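Long-range contact in plantazolicin methyltransferase BamL (PDB 5DM0), which probably methylates the amino group of desmethylplantazolicin, the antibiotic precursor, taking the methyl group from S-adenosylmethionine: residues 131-136 / 160-165. Numbering follows the deposited sequence.
Sequences FIHLCF and YIVDLD. With 5D8 (ethyl 2-(2-{2-[(1S)-1-amino-4-carbamimidamidobutyl]-1,3-thiazol-4-yl}-5-methyl-1,3-oxazol-4-yl)-1,3-thiazole-4-carboxylate), chain E; SAH (S-adenosyl-L-homocysteine), chain D.
The carbonyl oxygen of Val162 is gripped twice: Leu134 N donates to Val162 O at 2.7 Å, and a water donates to the same oxygen. That water also donates to Ile132 O and accepts from Cys135 N (3.0 Å to the water oxygen), so it bridges the two strands and the turn by which 131-136 leaves the sheet. The strands run parallel, 6° apart, with Ile132 N donating almost straight to Tyr160 O (2.8 Å, 172° at the hydrogen) and Val162 N to Ile132 O. On one face, Phe131 and Tyr160 lie side by side, CE1 of Phe131 3.7 Å from CD2 of Tyr160; on the other, Ile132 CD1 packs on Ile161 CG1.

At the C-terminal ends of the two strands both segments meet the ligands. Asp163 takes the guanidinium of 5D8 with both oxygens, OD1 from NE and OD2 from NH1 at 2.9 Å, the second nearly straight; its chi1 of -153° carries the carboxylate back toward the turn, where OD2 lies 3.4 Å from Phe136 CB and also accepts from Gly137 N. Leu134 O accepts from the amino group of 5D8, the probable methylation site, and His133 O from that of SAH. In this Rossmann-like sheet, strand 127-133 lies between 65-69 and 157-164; helix 41-59 packs against Phe131 and His133, helix 142-151 against Ile132 and Phe136.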
ATOM      1  N   PHE A 131       1.041  -0.477  -6.559  1.00 13.77           N
ATOM      2  CA  PHE A 131       0.448  -0.757  -5.255  1.00 13.56           C
ATOM      3  C   PHE A 131       1.480  -0.522  -4.158  1.00 13.66           C
ATOM      4  O   PHE A 131       2.579  -1.078  -4.194  1.00 14.45           O
ATOM      5  CB  PHE A 131      -0.021  -2.214  -5.264  1.00 13.38           C
ATOM      6  CG  PHE A 131      -0.884  -2.627  -4.090  1.00 13.57           C
ATOM      7  CD1 PHE A 131      -1.895  -1.803  -3.587  1.00 13.52           C
ATOM      8  CD2 PHE A 131      -0.728  -3.901  -3.549  1.00 13.63           C
ATOM      9  CE1 PHE A 131      -2.698  -2.242  -2.534  1.00 13.30           C
ATOM     10  CE2 PHE A 131      -1.538  -4.354  -2.514  1.00 13.59           C
ATOM     11  CZ  PHE A 131      -2.522  -3.516  -2.006  1.00 13.70           C
ATOM     12  N   ILE A 132       1.138   0.327  -3.193  1.00 13.03           N
ATOM     13  CA  ILE A 132       2.046   0.629  -2.084  1.00 12.77           C
ATOM     14  C   ILE A 132       1.264   0.323  -0.813  1.00 12.50           C
ATOM     15  O   ILE A 132       0.583   1.204  -0.275  1.00 12.35           O
ATOM     16  CB  ILE A 132       2.527   2.110  -2.090  1.00 13.00           C
ATOM     17  CG1 ILE A 132       3.050   2.525  -3.479  1.00 13.27           C
ATOM     18  CG2 ILE A 132       3.616   2.331  -1.035  1.00 13.42           C
ATOM     19  CD1 ILE A 132       3.525   3.971  -3.552  1.00 13.64           C
ATOM     20  N   HIS A 133       1.345  -0.927  -0.365  1.00 12.77           N
ATOM     21  CA  HIS A 133       0.493  -1.427   0.726  1.00 13.55           C
ATOM     22  C   HIS A 133       1.264  -1.541   2.044  1.00 13.96           C
ATOM     23  O   HIS A 133       2.240  -2.296   2.145  1.00 14.21           O
ATOM     24  CB  HIS A 133      -0.083  -2.788   0.304  1.00 13.79           C
ATOM     25  CG  HIS A 133      -1.172  -3.316   1.185  1.00 14.31           C
ATOM     26  ND1 HIS A 133      -2.423  -2.742   1.249  1.00 15.19           N
ATOM     27  CD2 HIS A 133      -1.223  -4.414   1.977  1.00 14.30           C
ATOM     28  CE1 HIS A 133      -3.184  -3.438   2.076  1.00 14.25           C
ATOM     29  NE2 HIS A 133      -2.484  -4.465   2.522  1.00 15.40           N
ATOM     30  N   LEU A 134       0.821  -0.769   3.044  1.00 14.05           N
ATOM     31  CA  LEU A 134       1.343  -0.820   4.410  1.00 14.05           C
ATOM     32  C   LEU A 134       2.862  -0.649   4.512  1.00 14.56           C
ATOM     33  O   LEU A 134       3.511  -1.344   5.307  1.00 14.38           O
ATOM     34  CB  LEU A 134       0.884  -2.105   5.117  1.00 14.30           C
ATOM     35  CG  LEU A 134      -0.602  -2.445   4.978  1.00 14.27           C
ATOM     36  CD1 LEU A 134      -0.936  -3.805   5.591  1.00 14.51           C
ATOM     37  CD2 LEU A 134      -1.455  -1.343   5.604  1.00 14.32           C
ATOM     38  N   CYS A 135       3.417   0.280   3.728  1.00 14.74           N
ATOM     39  CA  CYS A 135       4.864   0.565   3.777  1.00 15.80           C
ATOM     40  C   CYS A 135       5.284   2.020   3.546  1.00 15.76           C
ATOM     41  O   CYS A 135       6.468   2.353   3.668  1.00 15.83           O
ATOM     42  CB  CYS A 135       5.639  -0.360   2.823  1.00 16.63           C
ATOM     43  SG  CYS A 135       5.248  -0.146   1.076  1.00 17.87           S
ATOM     44  N   PHE A 136       4.329   2.891   3.238  1.00 15.59           N
ATOM     45  CA  PHE A 136       4.648   4.265   2.839  1.00 15.72           C
ATOM     46  C   PHE A 136       5.504   4.998   3.876  1.00 15.69           C
ATOM     47  O   PHE A 136       6.477   5.684   3.527  1.00 15.52           O
ATOM     48  CB  PHE A 136       3.357   5.037   2.534  1.00 15.97           C
ATOM     49  CG  PHE A 136       3.564   6.318   1.774  1.00 16.10           C
ATOM     50  CD1 PHE A 136       4.169   6.315   0.525  1.00 16.33           C
ATOM     51  CD2 PHE A 136       3.104   7.532   2.290  1.00 16.68           C
ATOM     52  CE1 PHE A 136       4.347   7.495  -0.186  1.00 16.82           C
ATOM     53  CE2 PHE A 136       3.285   8.719   1.581  1.00 16.66           C
ATOM     54  CZ  PHE A 136       3.895   8.695   0.336  1.00 16.61           C
ATOM     55  N   TYR A 160      -2.091   3.104  -5.843  1.00 13.98           N
ATOM     56  CA  TYR A 160      -2.969   2.925  -4.687  1.00 13.54           C
ATOM     57  C   TYR A 160      -2.103   2.719  -3.455  1.00 13.63           C
ATOM     58  O   TYR A 160      -1.293   1.781  -3.402  1.00 13.64           O
ATOM     59  CB  TYR A 160      -3.927   1.740  -4.889  1.00 13.82           C
ATOM     60  CG  TYR A 160      -4.907   1.514  -3.748  1.00 13.80           C
ATOM     61  CD1 TYR A 160      -5.461   2.592  -3.033  1.00 14.01           C
ATOM     62  CD2 TYR A 160      -5.298   0.226  -3.396  1.00 13.85           C
ATOM     63  CE1 TYR A 160      -6.363   2.375  -1.990  1.00 14.45           C
ATOM     64  CE2 TYR A 160      -6.202   0.001  -2.362  1.00 14.46           C
ATOM     65  CZ  TYR A 160      -6.736   1.078  -1.673  1.00 14.48           C
ATOM     66  OH  TYR A 160      -7.617   0.837  -0.644  1.00 15.84           O
ATOM     67  N   ILE A 161      -2.254   3.625  -2.488  1.00 13.46           N
ATOM     68  CA  ILE A 161      -1.455   3.632  -1.262  1.00 13.79           C
ATOM     69  C   ILE A 161      -2.398   3.374  -0.097  1.00 13.81           C
ATOM     70  O   ILE A 161      -3.392   4.089   0.061  1.00 14.09           O
ATOM     71  CB  ILE A 161      -0.777   5.004  -1.026  1.00 14.04           C
ATOM     72  CG1 ILE A 161       0.127   5.378  -2.212  1.00 14.29           C
ATOM     73  CG2 ILE A 161      -0.020   5.012   0.312  1.00 14.75           C
ATOM     74  CD1 ILE A 161       0.669   6.789  -2.183  1.00 14.70           C
ATOM     75  N   VAL A 162      -2.090   2.348   0.698  1.00 13.76           N
ATOM     76  CA  VAL A 162      -2.810   2.087   1.954  1.00 13.47           C
ATOM     77  C   VAL A 162      -1.779   2.098   3.079  1.00 13.54           C
ATOM     78  O   VAL A 162      -0.764   1.407   2.989  1.00 13.37           O
ATOM     79  CB  VAL A 162      -3.525   0.717   1.943  1.00 13.44           C
ATOM     80  CG1 VAL A 162      -4.314   0.508   3.239  1.00 13.49           C
ATOM     81  CG2 VAL A 162      -4.442   0.587   0.737  1.00 13.45           C
ATOM     82  N   ASP A 163      -2.017   2.874   4.132  1.00 13.13           N
ATOM     83  CA  ASP A 163      -1.046   2.937   5.227  1.00 13.58           C
ATOM     84  C   ASP A 163      -1.706   3.358   6.541  1.00 13.82           C
ATOM     85  O   ASP A 163      -2.861   3.784   6.567  1.00 13.84           O
ATOM     86  CB  ASP A 163       0.110   3.890   4.876  1.00 13.61           C
ATOM     87  CG  ASP A 163       1.410   3.530   5.583  1.00 13.67           C
ATOM     88  OD1 ASP A 163       1.545   2.371   6.029  1.00 13.80           O
ATOM     89  OD2 ASP A 163       2.290   4.418   5.723  1.00 14.34           O
ATOM     90  N   LEU A 164      -0.958   3.219   7.632  1.00 14.93           N
ATOM     91  CA  LEU A 164      -1.425   3.602   8.955  1.00 14.97           C
ATOM     92  C   LEU A 164      -1.675   5.095   9.041  1.00 15.57           C
ATOM     93  O   LEU A 164      -0.954   5.875   8.431  1.00 15.16           O
ATOM     94  CB  LEU A 164      -0.356   3.251   9.987  1.00 14.96           C
ATOM     95  CG  LEU A 164       0.120   1.798  10.048  1.00 15.04           C
ATOM     96  CD1 LEU A 164       1.191   1.686  11.122  1.00 14.94           C
ATOM     97  CD2 LEU A 164      -1.067   0.888  10.327  1.00 15.79           C
ATOM     98  N   ASP A 165      -2.691   5.488   9.806  1.00 16.15           N
ATOM     99  CA  ASP A 165      -2.821   6.889  10.221  1.00 17.03           C
ATOM    100  C   ASP A 165      -2.196   7.010  11.598  1.00 15.62           C
ATOM    101  O   ASP A 165      -2.510   6.235  12.499  1.00 16.15           O
ATOM    102  CB  ASP A 165      -4.288   7.361  10.254  1.00 19.15           C
ATOM    103  CG  ASP A 165      -4.421   8.859  10.575  1.00 21.72           C
ATOM    104  OD1 ASP A 165      -3.894   9.318  11.620  1.00 23.01           O
ATOM    105  OD2 ASP A 165      -5.062   9.598   9.791  1.00 22.92           O
TER
HETATM  106  C1  5D8 E 303       1.082  -2.327  11.612  1.00 17.24           C
HETATM  107  C2  5D8 E 303       0.519  -2.580  10.361  1.00 17.43           C
HETATM  108  C3  5D8 E 303      -2.933  -3.118  10.564  1.00 19.04           C
HETATM  109  C4  5D8 E 303       2.595  -2.737   9.561  1.00 16.88           C
HETATM  110  C5  5D8 E 303      -2.792  -3.030   9.104  1.00 18.41           C
HETATM  111  C6  5D8 E 303      -0.937  -2.735  10.153  1.00 17.73           C
HETATM  112  C8  5D8 E 303      -4.170  -3.487  11.262  1.00 20.65           C
HETATM  113  C11 5D8 E 303      -5.854  -4.349  12.837  1.00 23.92           C
HETATM  114  C12 5D8 E 303      -6.302  -4.064  11.545  1.00 25.46           C
HETATM  115  O14 5D8 E 303      -8.578  -4.336  12.003  1.00 32.08           O
HETATM  116  C13 5D8 E 303      -7.709  -4.261  11.146  1.00 29.82           C
HETATM  117  O15 5D8 E 303      -8.017  -4.411   9.730  1.00 32.79           O
HETATM  118  N2  5D8 E 303      -5.354  -3.615  10.663  1.00 23.50           N
HETATM  119  S1  5D8 E 303      -4.163  -4.011  12.895  1.00 21.59           S
HETATM  120  N1  5D8 E 303      -1.760  -3.009  11.193  1.00 18.48           N
HETATM  121  O9  5D8 E 303      -1.467  -2.770   8.879  1.00 18.00           O
HETATM  122  C7  5D8 E 303      -3.720  -3.083   7.918  1.00 18.15           C
HETATM  123  S5  5D8 E 303       2.778  -2.367  11.257  1.00 18.01           S
HETATM  124  N3  5D8 E 303       1.287  -2.838   9.263  1.00 16.93           N
HETATM  125  CA  5D8 E 303       3.791  -2.907   8.700  1.00 16.65           C
HETATM  126  N   5D8 E 303       3.357  -3.320   7.366  1.00 16.85           N
HETATM  127  CB  5D8 E 303       4.633  -1.634   8.617  1.00 16.44           C
HETATM  128  CG  5D8 E 303       3.836  -0.364   8.337  1.00 15.33           C
HETATM  129  CD  5D8 E 303       4.771   0.666   7.703  1.00 15.16           C
HETATM  130  NE  5D8 E 303       4.051   1.946   7.655  1.00 14.54           N
HETATM  131  CZ  5D8 E 303       4.044   2.864   8.542  1.00 14.92           C
HETATM  132  NH1 5D8 E 303       3.367   3.923   8.352  1.00 14.73           N
HETATM  133  NH2 5D8 E 303       4.695   2.733   9.631  1.00 14.37           N
HETATM  134  C9  5D8 E 303      -9.364  -4.607   9.292  1.00 33.61           C
HETATM  135  C10 5D8 E 303      -9.444  -5.872   8.457  1.00 35.54           C
HETATM  136  N   SAH D 302       3.371  -4.633   1.117  1.00 19.64           N
HETATM  137  CA  SAH D 302       3.566  -5.446   2.355  1.00 20.74           C
HETATM  138  CB  SAH D 302       4.289  -4.615   3.415  1.00 20.02           C
HETATM  139  CG  SAH D 302       5.198  -5.535   4.221  1.00 19.48           C
HETATM  140  SD  SAH D 302       5.958  -4.721   5.588  1.00 18.63           S
HETATM  141  C   SAH D 302       2.215  -5.878   2.861  1.00 21.64           C
HETATM  142  O   SAH D 302       2.049  -6.313   4.003  1.00 23.02           O
HETATM  143  OXT SAH D 302       1.235  -5.820   2.122  1.00 21.48           O
HETATM  144  C5' SAH D 302       6.852  -3.392   4.826  1.00 17.06           C
HETATM  145  C4' SAH D 302       7.802  -3.868   3.719  1.00 16.82           C
HETATM  146  O4' SAH D 302       8.395  -2.722   3.100  1.00 16.43           O
HETATM  147  C3' SAH D 302       8.970  -4.710   4.235  1.00 16.34           C
HETATM  148  O3' SAH D 302       9.002  -5.953   3.524  1.00 16.20           O
HETATM  149  C2' SAH D 302      10.218  -3.887   3.952  1.00 16.39           C
HETATM  150  O2' SAH D 302      11.362  -4.684   3.608  1.00 16.66           O
HETATM  151  C1' SAH D 302       9.760  -3.032   2.785  1.00 16.28           C
HETATM  152  N9  SAH D 302      10.495  -1.767   2.594  1.00 15.97           N
HETATM  153  C8  SAH D 302      10.808  -0.850   3.530  1.00 15.75           C
HETATM  154  N7  SAH D 302      11.459   0.201   2.970  1.00 15.84           N
HETATM  155  C5  SAH D 302      11.562  -0.055   1.652  1.00 15.93           C
HETATM  156  C6  SAH D 302      12.129   0.632   0.471  1.00 15.70           C
HETATM  157  N6  SAH D 302      12.746   1.836   0.588  1.00 15.99           N
HETATM  158  N1  SAH D 302      12.011   0.005  -0.726  1.00 15.30           N
HETATM  159  C2  SAH D 302      11.409  -1.195  -0.875  1.00 15.86           C
HETATM  160  N3  SAH D 302      10.859  -1.874   0.157  1.00 15.79           N
HETATM  161  C4  SAH D 302      10.917  -1.349   1.410  1.00 15.66           C
HETATM  162  O   HOH W   1       1.745   2.192   2.130  1.00 14.66           O